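Local coordinates for protein putative sortase (Streptococcus pneumoniae, PDB 2W1J) that probably acts as a class C sortase, a transpeptidase that joins pilin subunits during assembly of the pneumococcal pilus, at residues 24-28 against 58-62; 64-68 against 79-83. All blocks are in the same frame, centred on the assembly; numbering follows the deposited sequence.

Contact 1 (24-28 against 58-62); sequences RMKLA and RMLEI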
ATOM      1  N   ARG A  24      15.976  -7.266   8.696  1.00  4.69           N
ATOM      2  CA  ARG A  24      14.556  -7.035   8.499  1.00  4.95           C
ATOM      3  C   ARG A  24      14.136  -7.360   7.074  1.00  5.77           C
ATOM      4  O   ARG A  24      13.067  -7.936   6.852  1.00  6.61           O
ATOM      5  CB  ARG A  24      14.223  -5.587   8.833  1.00  4.87           C
ATOM      6  CG  ARG A  24      14.284  -5.232  10.312  1.00  5.39           C
ATOM      7  CD  ARG A  24      14.277  -3.726  10.448  1.00  7.43           C
ATOM      8  NE  ARG A  24      14.146  -3.262  11.827  1.00  7.35           N
ATOM      9  CZ  ARG A  24      13.006  -2.827  12.349  1.00  8.05           C
ATOM     10  NH1 ARG A  24      11.895  -2.826  11.619  1.00  8.12           N
ATOM     11  NH2 ARG A  24      12.972  -2.407  13.608  1.00  8.74           N
ATOM     12  N   MET A  25      14.971  -6.994   6.108  1.00  6.00           N
ATOM     13  CA  MET A  25      14.648  -7.259   4.713  1.00  6.51           C
ATOM     14  C   MET A  25      14.706  -8.754   4.405  1.00  6.99           C
ATOM     15  O   MET A  25      13.954  -9.239   3.566  1.00  7.79           O
ATOM     16  CB  MET A  25      15.556  -6.452   3.785  1.00  6.55           C
ATOM     17  CG  MET A  25      15.318  -4.946   3.888  1.00  6.46           C
ATOM     18  SD  MET A  25      13.644  -4.385   3.503  1.00  8.80           S
ATOM     19  CE  MET A  25      13.529  -4.801   1.762  1.00 12.41           C
ATOM     20  N   LYS A  26      15.590  -9.484   5.075  1.00  6.05           N
ATOM     21  CA  LYS A  26      15.614 -10.939   4.943  1.00  6.63           C
ATOM     22  C   LYS A  26      14.253 -11.516   5.325  1.00  5.70           C
ATOM     23  O   LYS A  26      13.686 -12.355   4.614  1.00  6.60           O
ATOM     24  CB  LYS A  26      16.693 -11.538   5.853  1.00  7.42           C
ATOM     25  CG  LYS A  26      16.691 -13.066   5.948  1.00  8.73           C
ATOM     26  CD  LYS A  26      17.559 -13.543   7.101  1.00 12.86           C
ATOM     27  CE  LYS A  26      16.725 -14.114   8.228  1.00 19.83           C
ATOM     28  NZ  LYS A  26      16.347 -15.512   7.911  1.00 21.07           N
ATOM     29  N   LEU A  27      13.732 -11.060   6.454  1.00  5.30           N
ATOM     30  CA  LEU A  27      12.430 -11.530   6.921  1.00  5.22           C
ATOM     31  C   LEU A  27      11.306 -11.142   5.972  1.00  5.39           C
ATOM     32  O   LEU A  27      10.400 -11.929   5.710  1.00  6.12           O
ATOM     33  CB  LEU A  27      12.137 -11.007   8.328  1.00  5.25           C
ATOM     34  CG  LEU A  27      13.083 -11.540   9.407  1.00  5.76           C
ATOM     35  CD1 LEU A  27      12.898 -10.802  10.727  1.00  9.13           C
ATOM     36  CD2 LEU A  27      12.898 -13.036   9.590  1.00  6.66           C
ATOM     37  N   ALA A  28      11.365  -9.920   5.456  1.00  5.47           N
ATOM     38  CA  ALA A  28      10.325  -9.438   4.551  1.00  5.75           C
ATOM     39  C   ALA A  28      10.368 -10.224   3.246  1.00  6.29           C
ATOM     40  O   ALA A  28       9.323 -10.595   2.698  1.00  6.53           O
ATOM     41  CB  ALA A  28      10.489  -7.945   4.275  1.00  6.06           C
ATOM     42  N   ARG A  58       5.676  -6.790  11.056  1.00 10.80           N
ATOM     43  CA  ARG A  58       6.498  -6.162  12.091  1.00 10.95           C
ATOM     44  C   ARG A  58       7.930  -5.880  11.644  1.00 10.02           C
ATOM     45  O   ARG A  58       8.529  -4.884  12.052  1.00 10.02           O
ATOM     46  CB  ARG A  58       6.481  -6.978  13.387  1.00 10.72           C
ATOM     47  CG  ARG A  58       5.128  -6.996  14.092  1.00 14.02           C
ATOM     48  CD  ARG A  58       5.219  -7.712  15.425  1.00 19.06           C
ATOM     49  NE  ARG A  58       5.900  -6.893  16.424  1.00 23.18           N
ATOM     50  CZ  ARG A  58       6.297  -7.335  17.612  1.00 24.01           C
ATOM     51  NH1 ARG A  58       6.084  -8.598  17.959  1.00 25.90           N
ATOM     52  NH2 ARG A  58       6.909  -6.513  18.454  1.00 25.88           N
ATOM     53  N   MET A  59       8.480  -6.754  10.807  1.00 10.04           N
ATOM     54  CA  MET A  59       9.864  -6.589  10.362  1.00 10.65           C
ATOM     55  C   MET A  59      10.086  -5.296   9.573  1.00  9.83           C
ATOM     56  O   MET A  59      11.196  -4.765   9.546  1.00  9.97           O
ATOM     57  CB  MET A  59      10.345  -7.808   9.560  1.00 10.92           C
ATOM     58  CG  MET A  59       9.942  -7.821   8.089  1.00 12.69           C
ATOM     59  SD  MET A  59       8.175  -8.068   7.799  1.00 12.55           S
ATOM     60  CE  MET A  59       8.009  -9.846   7.956  1.00 14.12           C
ATOM     61  N   LEU A  60       9.030  -4.789   8.942  1.00 10.05           N
ATOM     62  CA  LEU A  60       9.126  -3.584   8.115  1.00  9.76           C
ATOM     63  C   LEU A  60       8.768  -2.316   8.885  1.00 10.24           C
ATOM     64  O   LEU A  60       8.888  -1.207   8.356  1.00 10.51           O
ATOM     65  CB  LEU A  60       8.214  -3.711   6.892  1.00 10.16           C
ATOM     66  CG  LEU A  60       8.701  -4.690   5.821  1.00 10.27           C
ATOM     67  CD1 LEU A  60       7.749  -4.688   4.633  1.00 10.72           C
ATOM     68  CD2 LEU A  60      10.121  -4.326   5.365  1.00 10.97           C
ATOM     69  N   GLU A  61       8.351  -2.475  10.140  1.00 10.63           N
ATOM     70  CA  GLU A  61       7.739  -1.366  10.866  1.00 10.77           C
ATOM     71  C   GLU A  61       8.709  -0.571  11.711  1.00 10.79           C
ATOM     72  O   GLU A  61       9.558  -1.141  12.385  1.00 10.58           O
ATOM     73  CB  GLU A  61       6.605  -1.868  11.753  1.00 11.00           C
ATOM     74  CG  GLU A  61       5.409  -2.344  10.965  1.00 12.01           C
ATOM     75  CD  GLU A  61       4.332  -2.937  11.845  1.00 13.78           C
ATOM     76  OE1 GLU A  61       4.496  -2.937  13.082  1.00 15.36           O
ATOM     77  OE2 GLU A  61       3.324  -3.411  11.288  1.00 15.37           O
ATOM     78  N   ILE A  62       8.564   0.750  11.658  1.00 11.61           N
ATOM     79  CA  ILE A  62       9.123   1.647  12.662  1.00 13.02           C
ATOM     80  C   ILE A  62       7.945   2.343  13.331  1.00 13.53           C
ATOM     81  O   ILE A  62       7.172   3.041  12.668  1.00 13.77           O
ATOM     82  CB  ILE A  62      10.031   2.730  12.045  1.00 13.56           C
ATOM     83  CG1 ILE A  62      11.161   2.103  11.226  1.00 15.06           C
ATOM     84  CG2 ILE A  62      10.578   3.638  13.140  1.00 14.52           C
ATOM     85  CD1 ILE A  62      12.096   3.127  10.595  1.00 15.05           C
TER
HETATM   86  O   HOH W   1      10.676  -1.775  15.295  1.00 10.02           O
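Segment 24-28 of helix 18-33 lies beside the short 3-10 turn 58-60, with the backbones closest at Arg-24 and Met-59, whose CA atoms are 5.1 Å apart. Met-59 gives up the most surface. Its CG sits in the crowded position between its own backbone N and carbonyl carbon (chi1 82°), which turns the bent thioether along the helix: CG comes to 3.4 Å from Arg-24 O and 3.9 Å from Ala-28 CB, while CE reaches the backbone of Leu-27. Leu-27 CB also meets Met-59 CB, 3.9 Å away. Leu-60 CD2 closes on Ala-28 CB at 3.8 Å and meets Met-25 SD, the Met-25 and Leu-60 side chains crossing at about a right angle. Arg-24 reaches across with its chain extended from CG to NE, past Met-59 O. One nitrogen, NH1, grips two carbonyls: Met-59 O at 2.9 Å through a bent bond, and Glu-61 O at 3.0 Å through a straighter one (N-H...O 156°). In both cases NH1 stands above the carbonyl plane. A water accepts from NH2 and donates to Glu-61 O, and Asp-20 forms a salt bridge with NE, so the guanidinium is fixed at each nitrogen. A single arginine thus ties helix 18-33 to the loop that leads into strand 65-71, the first strand of the sortase fold.

Contact 2 (64-68 against 79-83); sequences ERMGH and PVYAG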
ATOM      1  N   GLU A  64       5.176   1.106  14.234  1.00 13.97           N
ATOM      2  CA  GLU A  64       3.940   0.618  13.629  1.00 13.85           C
ATOM      3  C   GLU A  64       3.716   0.989  12.164  1.00 12.54           C
ATOM      4  O   GLU A  64       2.805   0.465  11.532  1.00 13.89           O
ATOM      5  CB  GLU A  64       2.720   1.004  14.471  1.00 14.44           C
ATOM      6  CG  GLU A  64       2.592   0.209  15.761  1.00 16.64           C
ATOM      7  CD  GLU A  64       1.336   0.553  16.535  1.00 19.22           C
ATOM      8  OE1 GLU A  64       1.045   1.759  16.693  1.00 20.65           O
ATOM      9  OE2 GLU A  64       0.645  -0.381  16.993  1.00 21.99           O
ATOM     10  N   ARG A  65       4.538   1.875  11.610  1.00 11.02           N
ATOM     11  CA  ARG A  65       4.384   2.245  10.200  1.00 10.25           C
ATOM     12  C   ARG A  65       5.358   1.456   9.338  1.00  9.05           C
ATOM     13  O   ARG A  65       6.552   1.394   9.641  1.00  9.62           O
ATOM     14  CB  ARG A  65       4.612   3.745  10.002  1.00 10.50           C
ATOM     15  CG  ARG A  65       3.459   4.608  10.480  1.00 12.07           C
ATOM     16  CD  ARG A  65       3.830   6.079  10.506  1.00 14.19           C
ATOM     17  NE  ARG A  65       4.656   6.407  11.665  1.00 15.33           N
ATOM     18  CZ  ARG A  65       4.178   6.781  12.846  1.00 15.08           C
ATOM     19  NH1 ARG A  65       2.869   6.898  13.033  1.00 15.62           N
ATOM     20  NH2 ARG A  65       5.011   7.055  13.841  1.00 16.33           N
ATOM     21  N   MET A  66       4.862   0.850   8.262  1.00  8.36           N
ATOM     22  CA  MET A  66       5.738   0.080   7.385  0.50  8.82           C
ATOM     23  C   MET A  66       6.290   0.910   6.230  1.00  8.79           C
ATOM     24  O   MET A  66       7.053   0.413   5.399  1.00  8.81           O
ATOM     25  CB  MET A  66       5.038  -1.178   6.863  0.50  9.99           C
ATOM     26  CG  MET A  66       4.167  -0.950   5.643  0.50  7.19           C
ATOM     27  SD  MET A  66       3.553  -2.503   4.945  0.50  7.62           S
ATOM     28  CE  MET A  66       2.412  -3.025   6.236  0.50  4.72           C
ATOM     29  N   GLY A  67       5.932   2.189   6.189  1.00  8.17           N
ATOM     30  CA  GLY A  67       6.464   3.087   5.169  1.00  8.22           C
ATOM     31  C   GLY A  67       5.445   4.150   4.821  1.00  6.93           C
ATOM     32  O   GLY A  67       4.557   4.458   5.622  1.00  6.68           O
ATOM     33  N   HIS A  68       5.587   4.745   3.643  1.00  5.75           N
ATOM     34  CA  HIS A  68       4.586   5.688   3.170  1.00  6.01           C
ATOM     35  C   HIS A  68       4.454   5.642   1.666  1.00  5.50           C
ATOM     36  O   HIS A  68       5.363   5.189   0.964  1.00  5.97           O
ATOM     37  CB  HIS A  68       4.758   7.128   3.705  1.00  8.06           C
ATOM     38  CG  HIS A  68       6.135   7.705   3.573  1.00  8.72           C
ATOM     39  ND1 HIS A  68       6.420   8.746   2.715  1.00  9.64           N
ATOM     40  CD2 HIS A  68       7.269   7.486   4.282  1.00  7.37           C
ATOM     41  CE1 HIS A  68       7.689   9.091   2.848  1.00  9.27           C
ATOM     42  NE2 HIS A  68       8.226   8.346   3.797  1.00  9.22           N
ATOM     43  N   PRO A  79       1.188   7.679   5.531  1.00  5.98           N
ATOM     44  CA  PRO A  79       1.825   6.542   6.178  1.00  5.87           C
ATOM     45  C   PRO A  79       1.032   5.273   5.894  1.00  5.70           C
ATOM     46  O   PRO A  79      -0.201   5.328   5.731  1.00  6.50           O
ATOM     47  CB  PRO A  79       1.744   6.889   7.662  1.00  6.59           C
ATOM     48  CG  PRO A  79       0.535   7.775   7.773  1.00  7.38           C
ATOM     49  CD  PRO A  79       0.462   8.544   6.482  1.00  5.66           C
ATOM     50  N   VAL A  80       1.735   4.146   5.806  1.00  5.93           N
ATOM     51  CA  VAL A  80       1.112   2.858   5.530  1.00  5.52           C
ATOM     52  C   VAL A  80       1.256   1.968   6.756  1.00  5.75           C
ATOM     53  O   VAL A  80       2.362   1.799   7.288  1.00  6.32           O
ATOM     54  CB  VAL A  80       1.781   2.162   4.313  1.00  5.77           C
ATOM     55  CG1 VAL A  80       1.176   0.792   4.089  1.00  6.69           C
ATOM     56  CG2 VAL A  80       1.658   3.018   3.061  1.00  6.74           C
ATOM     57  N   TYR A  81       0.138   1.408   7.206  1.00  5.62           N
ATOM     58  CA  TYR A  81       0.119   0.503   8.355  1.00  5.87           C
ATOM     59  C   TYR A  81      -0.264  -0.886   7.894  1.00  6.26           C
ATOM     60  O   TYR A  81      -0.867  -1.041   6.832  1.00  7.60           O
ATOM     61  CB  TYR A  81      -0.899   0.975   9.398  1.00  6.66           C
ATOM     62  CG  TYR A  81      -0.581   2.337   9.950  1.00  7.09           C
ATOM     63  CD1 TYR A  81      -1.075   3.486   9.354  1.00  9.16           C
ATOM     64  CD2 TYR A  81       0.242   2.476  11.060  1.00  9.83           C
ATOM     65  CE1 TYR A  81      -0.765   4.737   9.855  1.00 10.52           C
ATOM     66  CE2 TYR A  81       0.558   3.720  11.563  1.00 11.98           C
ATOM     67  CZ  TYR A  81       0.058   4.846  10.953  1.00 12.05           C
ATOM     68  OH  TYR A  81       0.375   6.084  11.469  1.00 16.20           O
ATOM     69  N   ALA A  82       0.074  -1.893   8.694  1.00  6.29           N
ATOM     70  CA  ALA A  82      -0.318  -3.264   8.394  1.00  5.99           C
ATOM     71  C   ALA A  82      -1.826  -3.468   8.533  1.00  6.43           C
ATOM     72  O   ALA A  82      -2.451  -2.974   9.472  1.00  6.83           O
ATOM     73  CB  ALA A  82       0.433  -4.237   9.289  1.00  6.58           C
ATOM     74  N   GLY A  83      -2.398  -4.213   7.597  1.00  6.34           N
ATOM     75  CA  GLY A  83      -3.826  -4.518   7.628  1.00  7.29           C
ATOM     76  C   GLY A  83      -4.695  -3.337   7.252  1.00  6.49           C
ATOM     77  O   GLY A  83      -4.198  -2.255   6.922  1.00  6.76           O
TER
HETATM   78  O   HOH W   2       1.405  -1.603  11.232  1.00  7.03           O
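Val-80, Met-66 and Tyr-81 bury the most surface where these two antiparallel strands meet; the axes of strand segments 65-68 and 79-82 approach to 4.4 Å. Val-80 is bonded twice: Met-66 N donates to its O at 2.8 Å, and its own N donates to Gly-67 O at 2.8 Å. Met-66 and Gly-67 thus share Val-80 as their partner, one residue too many for a regular pairing, which makes a beta bulge. Gly-67 takes backbone angles at which a beta carbon would collide with the carbonyl O of Met-66, so the missing side chain lets the chain follow this path. The Val-80 methyls part company: CG1, anti to the backbone N (chi1 177°), packs on Met-66 CG at 3.8 Å, whereas CG2 approaches His-68 CA. Met-66, modelled in two conformers, passes obliquely over Val-80 and in the conformer described turns its methyl toward Ala-82. Across the strands, Tyr-81 lies alongside Arg-65, both side chains pointing the same way. Arg-65 CG rests 3.2 Å from Tyr-81 CE2, and Arg-65 CD meets Pro-79 CB at 3.6 Å. The guanidinium plane stands 76° from the ring and offers its edge to Tyr-81 OH, but that bond from NH1 is doubtful, the position of NH1 being less sure. The firmer partner of Arg-65 is Asp-8, in a salt bridge with NH2. Beyond the bulge, His-68 CB lies over Pro-79 CA, while its imidazole is bonded by ND1 to Asp-77 and by NE2 to Asp-10. Such a bulged antiparallel pair belongs to the beta hairpin 65-71/76-82, the first two strands of the sortase beta-barrel fold, with helix 5-15 packed on the His-68 and Pro-79 side.

Along the chain the two contacts follow one another, both segments of contact 1 preceding those of contact 2, and their centres lie 12 Å apart on the same side of the chain's centre. The loop segment 58-62 runs on almost directly into strand 65-71, so what helix 18-33 holds in contact 1 feeds into the hairpin of contact 2. They also touch: Leu-60 CB packs on Met-66 CB at 4.1 Å, and Glu-61 OE2 comes to 3.6 Å from Ala-82 CB. Contact 1 is partly buried and sits farther from the chain centre, whereas contact 2 is buried. Together they join the N-terminal helical region to the first hairpin of the sortase sheet.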